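Local coordinates for protein Two-component system response regulator (Bacteroides fragilis, PDB 2QR3) that probably receives a phosphoryl signal through its N-terminal receiver domain and regulates transcription as a DNA-binding, ATP-binding response regulator, at residues A[51-56]-A[81-86]. Numbering follows the deposited sequence.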
loop_
_atom_site.group_PDB
_atom_site.type_symbol
_atom_site.label_atom_id
_atom_site.label_comp_id
_atom_site.label_asym_id
_atom_site.label_seq_id
_atom_site.Cartn_x
_atom_site.Cartn_y
_atom_site.Cartn_z
ATOM N N VAL A 51 -4.020 -0.958 1.711
ATOM C CA VAL A 51 -3.332 -0.934 0.424
ATOM C C VAL A 51 -1.916 -0.485 0.735
ATOM O O VAL A 51 -1.725 0.513 1.459
ATOM C CB VAL A 51 -3.963 0.089 -0.560
ATOM C CG1 VAL A 51 -3.184 0.118 -1.909
ATOM C CG2 VAL A 51 -5.429 -0.276 -0.860
ATOM N N LEU A 52 -0.923 -1.198 0.209
ATOM C CA LEU A 52 0.479 -0.731 0.259
ATOM C C LEU A 52 0.782 -0.139 -1.115
ATOM O O LEU A 52 0.751 -0.867 -2.134
ATOM C CB LEU A 52 1.449 -1.901 0.559
ATOM C CG LEU A 52 2.954 -1.526 0.624
ATOM C CD1 LEU A 52 3.196 -0.451 1.722
ATOM C CD2 LEU A 52 3.777 -2.799 0.915
ATOM N N LEU A 53 1.040 1.167 -1.149
ATOM C CA LEU A 53 1.145 1.934 -2.399
ATOM C C LEU A 53 2.550 2.529 -2.649
ATOM O O LEU A 53 3.040 3.395 -1.895
ATOM C CB LEU A 53 0.103 3.069 -2.430
ATOM C CG LEU A 53 0.092 4.039 -3.629
ATOM C CD1 LEU A 53 -0.288 3.311 -4.932
ATOM C CD2 LEU A 53 -0.894 5.190 -3.312
ATOM N N ASP A 54 3.149 2.105 -3.766
ATOM C CA ASP A 54 4.435 2.617 -4.273
ATOM C C ASP A 54 4.362 4.139 -4.459
ATOM O O ASP A 54 3.497 4.652 -5.154
ATOM C CB ASP A 54 4.693 1.891 -5.626
ATOM C CG ASP A 54 5.976 2.318 -6.368
ATOM O OD1 ASP A 54 6.791 3.152 -5.904
ATOM O OD2 ASP A 54 6.143 1.747 -7.481
ATOM N N MET A 55 5.304 4.844 -3.834
ATOM C CA MET A 55 5.376 6.300 -3.867
ATOM C C MET A 55 5.513 6.761 -5.321
ATOM O O MET A 55 5.101 7.877 -5.678
ATOM C CB MET A 55 6.610 6.701 -3.056
ATOM C CG MET A 55 6.732 8.084 -2.465
ATOM S SD MET A 55 5.495 8.652 -1.240
ATOM C CE MET A 55 4.732 9.601 -2.550
ATOM N N ASN A 56 6.092 5.903 -6.154
ATOM C CA ASN A 56 6.393 6.257 -7.544
ATOM C C ASN A 56 5.492 5.541 -8.532
ATOM O O ASN A 56 5.800 5.463 -9.732
ATOM C CB ASN A 56 7.853 5.923 -7.859
ATOM C CG ASN A 56 8.830 6.633 -6.946
ATOM O OD1 ASN A 56 9.712 5.993 -6.355
ATOM N ND2 ASN A 56 8.690 7.941 -6.816
ATOM N N LEU A 81 -10.495 3.411 3.780
ATOM C CA LEU A 81 -9.522 2.361 3.450
ATOM C C LEU A 81 -8.101 2.847 3.772
ATOM O O LEU A 81 -7.644 3.832 3.177
ATOM C CB LEU A 81 -9.639 2.034 1.951
ATOM C CG LEU A 81 -8.581 1.096 1.357
ATOM C CD1 LEU A 81 -8.549 -0.218 2.150
ATOM C CD2 LEU A 81 -8.886 0.855 -0.096
ATOM N N PRO A 82 -7.412 2.213 4.751
ATOM C CA PRO A 82 -6.041 2.659 5.065
ATOM C C PRO A 82 -5.099 2.472 3.878
ATOM O O PRO A 82 -5.110 1.406 3.267
ATOM C CB PRO A 82 -5.606 1.704 6.184
ATOM C CG PRO A 82 -6.926 1.288 6.831
ATOM C CD PRO A 82 -7.866 1.151 5.678
ATOM N N VAL A 83 -4.313 3.510 3.584
ATOM C CA VAL A 83 -3.298 3.435 2.533
ATOM C C VAL A 83 -1.955 3.711 3.165
ATOM O O VAL A 83 -1.771 4.763 3.837
ATOM C CB VAL A 83 -3.559 4.482 1.419
ATOM C CG1 VAL A 83 -2.397 4.428 0.390
ATOM C CG2 VAL A 83 -4.892 4.206 0.713
ATOM N N VAL A 84 -1.028 2.770 2.996
ATOM C CA VAL A 84 0.326 2.925 3.522
ATOM C C VAL A 84 1.246 3.167 2.309
ATOM O O VAL A 84 1.227 2.382 1.384
ATOM C CB VAL A 84 0.763 1.651 4.281
ATOM C CG1 VAL A 84 2.249 1.765 4.742
ATOM C CG2 VAL A 84 -0.158 1.422 5.507
ATOM N N LEU A 85 2.014 4.252 2.322
ATOM C CA LEU A 85 2.950 4.562 1.217
ATOM C C LEU A 85 4.244 3.765 1.386
ATOM O O LEU A 85 4.722 3.581 2.512
ATOM C CB LEU A 85 3.246 6.075 1.208
ATOM C CG LEU A 85 1.992 6.910 0.897
ATOM C CD1 LEU A 85 2.307 8.367 1.164
ATOM C CD2 LEU A 85 1.542 6.697 -0.588
ATOM N N PHE A 86 4.819 3.303 0.261
ATOM C CA PHE A 86 6.049 2.503 0.274
ATOM C C PHE A 86 7.046 3.408 -0.451
ATOM O O PHE A 86 6.901 3.650 -1.668
ATOM C CB PHE A 86 5.808 1.208 -0.513
ATOM C CG PHE A 86 6.662 0.034 -0.108
ATOM C CD1 PHE A 86 7.479 0.049 1.014
ATOM C CD2 PHE A 86 6.573 -1.159 -0.840
ATOM C CE1 PHE A 86 8.247 -1.073 1.390
ATOM C CE2 PHE A 86 7.327 -2.292 -0.464
ATOM C CZ PHE A 86 8.160 -2.248 0.646
#
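Leu52 lies against one face of the Phe86 ring in a CH-pi contact. Its CD2 sits 4.0 Å from the ring centroid of Phe86, offset toward the rim. CG is anti to the backbone N (chi1 180°), and chi2 of 59° then turns CD1 to 3.9 Å from Val84 CG1 while CD2 meets the ring. On the opposite face of the sheet, Leu53 and Leu85 run side by side, with their CD2 atoms 4.0 Å apart. Leu53 CB also meets Val83 CG1. The bent chain of Met55 brings SD to 4.0 Å from Leu85 CD1. Five backbone hydrogen bonds join segments 51-56 and 81-86, whose strands run parallel. Val84 N to Val51 O is nearly straight at 2.8 Å, whereas Phe86 N reaches Leu53 O from above the carbonyl plane. Met55 N to Phe86 O continues the ladder one residue past the end of strand 48-54. There Asp54 OD1 accepts Asn56 N (2.8 Å) in an Asx turn. Asp54 is the predicted phosphorylation site, unmodified here; its OD2 accepts Asp11 N and lies close to Asp10 OD1, consistent with the acidic pocket of CheY-like receivers. The paired strands lie between strands 5-9 and 105-109. Helix 67-77 packs on Leu53 and Val83, and helix 113-124 on Leu52 and Val84.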